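Local coordinates for protein pseudoalteromonas arctica PAMC 21717 (Pseudoalteromonas arctica, PDB 5YL7) that probably hydrolyses peptide bonds as a cold-active, calcium-binding serine protease of the subtilase family, at residues Y15-G19 and V224-G228; A83-C89 and G134-G138. One frame throughout, in Å; residues are numbered along the deposited sequence.

Contact 1. Residues Y15-G19 and V224-G228; sequences YEQAG and VGRNG
Glu16 OE1 is held from two directions, by the NE of Arg226 and by a water that also reaches both backbones. Arg226 NE donates to Glu16 OE1 over 2.9 Å, meeting it on the syn side, while Arg226 NH2 gives Glu16 OE2 an almost straight bond of 2.9 Å (175°) from above the carboxylate plane. This is a side-on bidentate salt bridge: both oxygens lie close to the guanidinium plane, yet the two planes are turned 39° apart. The arginine stretches: its CB points away from Glu16's loop, and CG anti to the backbone N (chi1 -171°) starts a fully extended chain that carries NE back across the end of the glutamate. On its far side Arg226 NH1 forms a second salt bridge, with Glu256. Were the guanidinium lost to an alanine here, the carboxylates of Glu16 and Glu256 would probably lack their common cation, and Glu16 would be held across the contact by little more than the water.

Between the carboxylate and the two backbones, the water gives a hydrogen to Glu16 OE1 and another to Arg226 O, and accepts from Gly19 N at 2.8 Å. Ala18 CB rests on Arg226 O at 3.6 Å. The glycines permit close backbone packing, since a CB on Gly19 would run into Gly225 O and one on Gly228 into Ala18 O: Gly19 CA and Gly228 CA are 4.1 Å apart, and Gly228 CA makes a CA-H...O contact with Ala18 O, which also accepts from Arg315. Gly19 O is buried without a polar partner.

Residues 225-228 form a type I beta turn, closed by Gly228 N to Gly225 O (2.8 Å). The turn follows strand 219-224 of the parallel sheet, so the N-terminal loop is tied to a strand-end turn of the alpha/beta subtilisin-like fold.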
loop_
_atom_site.group_PDB
_atom_site.type_symbol
_atom_site.label_atom_id
_atom_site.label_comp_id
_atom_site.label_asym_id
_atom_site.label_seq_id
_atom_site.Cartn_x
_atom_site.Cartn_y
_atom_site.Cartn_z
ATOM N N TYR A 15 -2.085 -2.295 16.815
ATOM C CA TYR A 15 -1.705 -2.746 18.175
ATOM C C TYR A 15 -2.682 -3.700 18.829
ATOM O O TYR A 15 -2.239 -4.294 19.866
ATOM C CB TYR A 15 -1.586 -1.522 19.118
ATOM C CG TYR A 15 -2.865 -0.843 19.448
ATOM C CD1 TYR A 15 -3.614 -1.238 20.537
ATOM C CD2 TYR A 15 -3.366 0.231 18.728
ATOM C CE1 TYR A 15 -4.744 -0.675 20.886
ATOM C CE2 TYR A 15 -4.533 0.840 18.978
ATOM C CZ TYR A 15 -5.309 0.377 20.126
ATOM O OH TYR A 15 -6.500 0.898 20.427
ATOM N N GLU A 16 -3.904 -3.862 18.426
ATOM C CA GLU A 16 -4.819 -4.816 19.197
ATOM C C GLU A 16 -4.357 -6.237 18.968
ATOM O O GLU A 16 -3.810 -6.630 17.951
ATOM C CB GLU A 16 -6.233 -4.665 18.728
ATOM C CG GLU A 16 -6.900 -3.495 19.277
ATOM C CD GLU A 16 -8.384 -3.441 19.049
ATOM O OE1 GLU A 16 -8.948 -4.191 18.243
ATOM O OE2 GLU A 16 -9.061 -2.568 19.668
ATOM N N GLN A 17 -4.608 -7.107 19.999
ATOM C CA GLN A 17 -4.125 -8.474 19.908
ATOM C C GLN A 17 -4.790 -9.294 18.791
ATOM O O GLN A 17 -4.134 -10.075 18.152
ATOM C CB GLN A 17 -4.348 -9.171 21.305
ATOM C CG GLN A 17 -3.410 -8.591 22.384
ATOM C CD GLN A 17 -1.953 -8.723 22.027
ATOM O OE1 GLN A 17 -1.503 -9.840 21.696
ATOM N NE2 GLN A 17 -1.201 -7.593 22.049
ATOM N N ALA A 18 -6.055 -9.146 18.598
ATOM C CA ALA A 18 -6.732 -10.016 17.632
ATOM C C ALA A 18 -6.336 -9.692 16.200
ATOM O O ALA A 18 -5.956 -10.643 15.457
ATOM C CB ALA A 18 -8.240 -9.981 17.800
ATOM N N GLY A 19 -6.456 -8.458 15.779
ATOM C CA GLY A 19 -6.271 -8.104 14.365
ATOM C C GLY A 19 -5.127 -7.136 14.105
ATOM O O GLY A 19 -4.942 -6.778 12.920
ATOM N N VAL A 224 -7.325 -9.316 6.875
ATOM C CA VAL A 224 -8.118 -9.649 8.051
ATOM C C VAL A 224 -8.844 -8.450 8.535
ATOM O O VAL A 224 -8.444 -7.283 8.407
ATOM C CB VAL A 224 -7.348 -10.324 9.171
ATOM C CG1 VAL A 224 -6.769 -11.664 8.712
ATOM C CG2 VAL A 224 -6.263 -9.434 9.734
ATOM N N GLY A 225 -9.971 -8.708 9.213
ATOM C CA GLY A 225 -10.682 -7.674 9.992
ATOM C C GLY A 225 -10.167 -7.585 11.372
ATOM O O GLY A 225 -9.254 -8.274 11.821
ATOM N N ARG A 226 -10.865 -6.780 12.185
ATOM C CA ARG A 226 -10.560 -6.560 13.574
ATOM C C ARG A 226 -10.691 -7.814 14.431
ATOM O O ARG A 226 -10.072 -7.881 15.479
ATOM C CB ARG A 226 -11.413 -5.368 14.078
ATOM C CG ARG A 226 -11.027 -4.884 15.459
ATOM C CD ARG A 226 -11.721 -3.557 15.720
ATOM N NE ARG A 226 -11.275 -2.927 16.952
ATOM C CZ ARG A 226 -11.686 -1.685 17.266
ATOM N NH1 ARG A 226 -12.553 -1.039 16.519
ATOM N NH2 ARG A 226 -11.074 -1.093 18.261
ATOM N N ASN A 227 -11.422 -8.804 13.966
ATOM C CA ASN A 227 -11.471 -10.080 14.630
ATOM C C ASN A 227 -10.261 -10.963 14.387
ATOM O O ASN A 227 -10.131 -12.012 14.997
ATOM C CB ASN A 227 -12.755 -10.896 14.259
ATOM C CG ASN A 227 -12.812 -11.263 12.784
ATOM O OD1 ASN A 227 -12.062 -10.716 11.954
ATOM N ND2 ASN A 227 -13.570 -12.277 12.444
ATOM N N GLY A 228 -9.360 -10.580 13.466
ATOM C CA GLY A 228 -8.257 -11.456 13.110
ATOM C C GLY A 228 -8.634 -12.631 12.210
ATOM O O GLY A 228 -7.778 -13.523 12.070
HETATM O O HOH W 1 -8.096 -6.343 16.700
#

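Contact 2. Residues A83-C89 and G134-G138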
loop_
_atom_site.group_PDB
_atom_site.type_symbol
_atom_site.label_atom_id
_atom_site.label_comp_id
_atom_site.label_asym_id
_atom_site.label_seq_id
_atom_site.Cartn_x
_atom_site.Cartn_y
_atom_site.Cartn_z
ATOM N N ALA A 83 -12.638 11.202 -9.105
ATOM C CA ALA A 83 -14.082 11.186 -9.230
ATOM C C ALA A 83 -14.487 11.045 -10.674
ATOM O O ALA A 83 -13.904 11.613 -11.566
ATOM C CB ALA A 83 -14.737 12.480 -8.686
ATOM N N VAL A 84 -15.584 10.269 -10.837
ATOM C CA VAL A 84 -16.165 10.042 -12.183
ATOM C C VAL A 84 -17.698 10.266 -12.118
ATOM O O VAL A 84 -18.355 9.892 -11.199
ATOM C CB VAL A 84 -15.780 8.647 -12.743
ATOM C CG1 VAL A 84 -14.348 8.626 -13.176
ATOM C CG2 VAL A 84 -16.137 7.575 -11.808
ATOM N N ALA A 85 -18.163 10.701 -13.271
ATOM C CA ALA A 85 -19.648 10.831 -13.475
ATOM C C ALA A 85 -20.190 9.513 -13.894
ATOM O O ALA A 85 -19.427 8.636 -14.358
ATOM C CB ALA A 85 -19.850 11.837 -14.533
ATOM N N ALA A 86 -21.529 9.368 -13.779
ATOM C CA ALA A 86 -22.172 8.141 -14.253
ATOM C C ALA A 86 -21.834 7.846 -15.727
ATOM O O ALA A 86 -21.711 8.772 -16.533
ATOM C CB ALA A 86 -23.702 8.308 -14.180
ATOM N N ASN A 87 -21.449 6.604 -15.952
ATOM C CA ASN A 87 -21.072 6.149 -17.323
ATOM C C ASN A 87 -19.839 6.734 -17.939
ATOM O O ASN A 87 -19.438 6.377 -19.043
ATOM C CB ASN A 87 -22.234 6.386 -18.335
ATOM C CG ASN A 87 -23.496 5.780 -17.883
ATOM O OD1 ASN A 87 -23.482 4.650 -17.469
ATOM N ND2 ASN A 87 -24.569 6.571 -17.819
ATOM N N GLU A 88 -19.019 7.461 -17.127
ATOM C CA GLU A 88 -17.789 7.970 -17.643
ATOM C C GLU A 88 -16.822 6.833 -17.931
ATOM O O GLU A 88 -15.940 7.013 -18.814
ATOM C CB GLU A 88 -17.158 9.033 -16.683
ATOM C CG GLU A 88 -16.099 9.849 -17.278
ATOM C CD GLU A 88 -15.872 11.162 -16.474
ATOM O OE1 GLU A 88 -16.373 11.362 -15.340
ATOM O OE2 GLU A 88 -15.164 12.020 -17.053
ATOM N N CYS A 89 -16.877 5.748 -17.245
ATOM C CA CYS A 89 -15.931 4.633 -17.371
ATOM C C CYS A 89 -16.583 3.438 -18.139
ATOM O O CYS A 89 -16.064 2.321 -18.106
ATOM C CB CYS A 89 -15.530 4.194 -16.009
ATOM S SG CYS A 89 -14.776 5.487 -14.980
ATOM N N GLY A 134 -5.812 6.973 -12.243
ATOM C CA GLY A 134 -6.647 8.160 -12.324
ATOM C C GLY A 134 -8.070 7.849 -12.519
ATOM O O GLY A 134 -8.623 6.873 -11.986
ATOM N N LYS A 135 -8.756 8.712 -13.293
ATOM C CA LYS A 135 -10.200 8.455 -13.507
ATOM C C LYS A 135 -10.420 7.149 -14.264
ATOM O O LYS A 135 -9.789 6.994 -15.348
ATOM C CB LYS A 135 -10.794 9.582 -14.325
ATOM C CG LYS A 135 -10.883 10.904 -13.554
ATOM C CD LYS A 135 -11.256 12.069 -14.447
ATOM C CE LYS A 135 -12.670 11.980 -14.872
ATOM N NZ LYS A 135 -13.093 13.198 -15.692
ATOM N N CYS A 136 -11.190 6.279 -13.695
ATOM C CA CYS A 136 -11.528 4.949 -14.302
ATOM C C CYS A 136 -10.406 3.965 -14.083
ATOM O O CYS A 136 -10.575 2.770 -14.522
ATOM C CB CYS A 136 -11.866 5.012 -15.804
ATOM S SG CYS A 136 -13.187 6.178 -16.140
ATOM N N GLY A 137 -9.348 4.246 -13.327
ATOM C CA GLY A 137 -8.313 3.274 -13.027
ATOM C C GLY A 137 -7.041 3.638 -13.706
ATOM O O GLY A 137 -6.652 4.771 -13.855
ATOM N N GLY A 138 -6.232 2.592 -14.083
ATOM C CA GLY A 138 -4.951 2.743 -14.714
ATOM C C GLY A 138 -4.635 1.706 -15.777
ATOM O O GLY A 138 -5.268 0.676 -15.782
HETATM O O HOH W 2 -16.083 13.685 -14.060
#
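Cys89 and Cys136 are joined covalently, SG to SG at 2.1 Å, with the disulfide torsion near a right angle (-83°). Each sulfur stands anti to its own carbonyl carbon, and from there the two reach toward each other. Cys136 occupies the third position of a type II turn, residues 134-137.

A salt bridge joins the same two loops. Lys135 NZ bonds to Glu88 OE2 at 2.7 Å, approaching from above the carboxylate plane (42° out of it). A kink in the lysine chain at chi3 (71°) brings the ammonium to the glutamate, and on the way Lys135 CE passes Ala83 O at 3.5 Å. The other oxygen is occupied too: Ala85 N donates to Glu88 OE1 over 2.8 Å, almost along the C-O direction, and a water donates to the same oxygen while bonding weakly to Lys135 NZ. The amide of Ala85, at the start of the type II turn 85-88, thus holds the carboxylate that Lys135 meets.

Apolar contact is slight. Val84 CG1 lies against Lys135 CB (3.9 Å) and against Cys136 SG (4.0 Å), the valine and lysine running past one another in opposite directions.

Around this surface junction, Asn92 holds Cys89 N and Ala85 O from the first loop, and Lys135 pairs through its backbone with Val66 in helix 64-67. Gly138 makes backbone hydrogen bonds to the bound peptide, consistent with a place at the edge of the substrate cleft. The disulfide ties the loop that precedes helix 100-109 to the one connecting strand 126-131 with helix 140-150.

Both contacts join mainly loop to loop, Val224 at a strand end apart; their nearest atoms lie about 24 Å from each other. Contact 1 has four of its eight touching residues buried, whereas contact 2 is a surface contact with none. Each has a salt bridge and a water at the carboxylate, the water of contact 1 running on to both backbones and that of contact 2 reaching the lysine weakly, but contact 1 adds close glycine backbones while contact 2 is locked covalently by a disulfide. Each has one loop that follows a strand of the same parallel sheet, 219-224 next to one edge and 126-131 next to the other. Along the chain, contact 2 is nested inside contact 1.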